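Local coordinates for putative oxidoreductase (Klebsiella pneumoniae subsp. pneumoniae MGH 78578, PDB 3E82), which probably acts as a nucleotide-dependent oxidoreductase of the Gfo/Idh/MocA family, with an NAD-binding Rossmann fold, at residues R137-Q142 / D278-Y283. Sequence-based numbering, arbitrary orientation.
Sequences RQVIEQ and DPLVIY
V139 meets L280 and I282 tip to tip, its forked end set against one methyl from each. CG2 does most of the touching, 4.0 Å from L280 CD1 and 4.1 Å from I282 CD1; of the two strand residues CG1 approaches I282, 4.1 Å from its CD1. V139 points its CB toward the strand, and chi1 at 177° puts CG1 anti to the backbone N, leaving CG2 beside that N, where it meets both L280 and I282. The two methyls of the compact valine thus offer an apolar surface to two strand residues at once. Beta-branched I282 suits an extended strand, and its extended chain, chi2 173°, gives CD1 the reach; L280, also longer, contributes its CD1. Helix 131-142 packs on one face of the mixed sheet in the C-terminal alpha/beta domain, and L280 and I282, two apart on strand 280-284, share that face. The axes of helix 137-142 and strand 280-283 run 10.8 Å apart and 30° from parallel. Beside the valine, the extended side chain of Q138 brings OE1 4.4 Å from L280 CD1. That oxygen accepts a hydrogen bond from Q292 NE2 on neighbouring strand 289-292, which suits an amide at the partly exposed border of an apolar patch.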
loop_
_atom_site.group_PDB
_atom_site.type_symbol
_atom_site.label_atom_id
_atom_site.label_comp_id
_atom_site.label_asym_id
_atom_site.label_seq_id
_atom_site.Cartn_x
_atom_site.Cartn_y
_atom_site.Cartn_z
ATOM N N ARG B 137 9.892 -16.165 2.032
ATOM C CA ARG B 137 10.636 -16.370 3.267
ATOM C C ARG B 137 12.065 -16.783 2.933
ATOM O O ARG B 137 13.017 -16.331 3.562
ATOM C CB ARG B 137 9.977 -17.459 4.120
ATOM C CG ARG B 137 10.601 -17.623 5.506
ATOM C CD ARG B 137 10.005 -18.819 6.251
ATOM N NE ARG B 137 10.624 -19.018 7.563
ATOM C CZ ARG B 137 10.187 -18.475 8.698
ATOM N NH1 ARG B 137 9.113 -17.695 8.701
ATOM N NH2 ARG B 137 10.837 -18.701 9.836
ATOM N N GLN B 138 12.195 -17.648 1.932
ATOM C CA GLN B 138 13.493 -18.142 1.502
ATOM C C GLN B 138 14.399 -17.013 1.024
ATOM O O GLN B 138 15.558 -16.940 1.409
ATOM C CB GLN B 138 13.309 -19.168 0.381
ATOM C CG GLN B 138 14.607 -19.669 -0.219
ATOM C CD GLN B 138 14.380 -20.586 -1.413
ATOM O OE1 GLN B 138 13.747 -20.199 -2.408
ATOM N NE2 GLN B 138 14.894 -21.806 -1.324
ATOM N N VAL B 139 13.870 -16.133 0.183
ATOM C CA VAL B 139 14.672 -15.019 -0.321
ATOM C C VAL B 139 15.103 -14.096 0.820
ATOM O O VAL B 139 16.261 -13.682 0.883
ATOM C CB VAL B 139 13.903 -14.204 -1.383
ATOM C CG1 VAL B 139 14.749 -13.015 -1.836
ATOM C CG2 VAL B 139 13.563 -15.102 -2.579
ATOM N N ILE B 140 14.181 -13.785 1.726
ATOM C CA ILE B 140 14.504 -12.924 2.859
ATOM C C ILE B 140 15.605 -13.535 3.730
ATOM O O ILE B 140 16.598 -12.874 4.052
ATOM C CB ILE B 140 13.272 -12.678 3.766
ATOM C CG1 ILE B 140 12.199 -11.900 2.991
ATOM C CG2 ILE B 140 13.701 -11.923 5.036
ATOM C CD1 ILE B 140 10.889 -11.702 3.755
ATOM N N GLU B 141 15.416 -14.793 4.118
ATOM C CA GLU B 141 16.380 -15.492 4.966
ATOM C C GLU B 141 17.743 -15.702 4.310
ATOM O O GLU B 141 18.759 -15.795 5.000
ATOM C CB GLU B 141 15.797 -16.830 5.417
ATOM C CG GLU B 141 14.875 -16.688 6.623
ATOM C CD GLU B 141 14.096 -17.953 6.931
ATOM O OE1 GLU B 141 14.612 -19.061 6.660
ATOM O OE2 GLU B 141 12.967 -17.832 7.456
ATOM N N GLN B 142 17.747 -15.778 2.982
ATOM C CA GLN B 142 18.966 -15.939 2.194
ATOM C C GLN B 142 19.852 -14.706 2.372
ATOM O O GLN B 142 21.067 -14.762 2.162
ATOM C CB GLN B 142 18.622 -16.051 0.707
ATOM C CG GLN B 142 18.527 -17.444 0.129
ATOM C CD GLN B 142 17.797 -17.442 -1.214
ATOM O OE1 GLN B 142 17.711 -16.408 -1.898
ATOM N NE2 GLN B 142 17.276 -18.600 -1.601
ATOM N N ASP B 278 5.406 -20.243 -11.070
ATOM C CA ASP B 278 5.455 -18.787 -11.168
ATOM C C ASP B 278 6.656 -18.470 -10.296
ATOM O O ASP B 278 6.604 -18.594 -9.076
ATOM C CB ASP B 278 4.194 -18.141 -10.588
ATOM C CG ASP B 278 4.268 -16.618 -10.586
ATOM O OD1 ASP B 278 4.390 -16.026 -11.680
ATOM O OD2 ASP B 278 4.206 -16.009 -9.495
ATOM N N PRO B 279 7.763 -18.054 -10.917
ATOM C CA PRO B 279 8.964 -17.750 -10.151
ATOM C C PRO B 279 8.977 -16.463 -9.356
ATOM O O PRO B 279 8.163 -15.565 -9.559
ATOM C CB PRO B 279 10.042 -17.754 -11.220
ATOM C CG PRO B 279 9.335 -17.091 -12.350
ATOM C CD PRO B 279 7.971 -17.767 -12.347
ATOM N N LEU B 280 9.922 -16.407 -8.434
ATOM C CA LEU B 280 10.132 -15.232 -7.625
ATOM C C LEU B 280 10.964 -14.350 -8.554
ATOM O O LEU B 280 11.901 -14.841 -9.196
ATOM C CB LEU B 280 10.940 -15.605 -6.383
ATOM C CG LEU B 280 10.261 -16.548 -5.381
ATOM C CD1 LEU B 280 11.298 -17.490 -4.773
ATOM C CD2 LEU B 280 9.557 -15.733 -4.296
ATOM N N VAL B 281 10.603 -13.076 -8.667
ATOM C CA VAL B 281 11.361 -12.154 -9.510
ATOM C C VAL B 281 12.154 -11.242 -8.570
ATOM O O VAL B 281 11.579 -10.466 -7.798
ATOM C CB VAL B 281 10.420 -11.320 -10.422
ATOM C CG1 VAL B 281 11.231 -10.362 -11.271
ATOM C CG2 VAL B 281 9.608 -12.248 -11.320
ATOM N N ILE B 282 13.478 -11.357 -8.629
ATOM C CA ILE B 282 14.367 -10.592 -7.761
ATOM C C ILE B 282 15.127 -9.476 -8.474
ATOM O O ILE B 282 15.684 -9.684 -9.554
ATOM C CB ILE B 282 15.406 -11.522 -7.099
ATOM C CG1 ILE B 282 14.697 -12.624 -6.313
ATOM C CG2 ILE B 282 16.336 -10.717 -6.201
ATOM C CD1 ILE B 282 15.636 -13.699 -5.772
ATOM N N TYR B 283 15.154 -8.304 -7.848
ATOM C CA TYR B 283 15.850 -7.130 -8.375
ATOM C C TYR B 283 17.004 -6.816 -7.432
ATOM O O TYR B 283 16.790 -6.622 -6.239
ATOM C CB TYR B 283 14.914 -5.917 -8.402
ATOM C CG TYR B 283 13.728 -6.065 -9.311
ATOM C CD1 TYR B 283 13.804 -5.696 -10.651
ATOM C CD2 TYR B 283 12.537 -6.599 -8.840
ATOM C CE1 TYR B 283 12.717 -5.854 -11.496
ATOM C CE2 TYR B 283 11.442 -6.764 -9.673
ATOM C CZ TYR B 283 11.535 -6.392 -11.000
ATOM O OH TYR B 283 10.452 -6.567 -11.833
#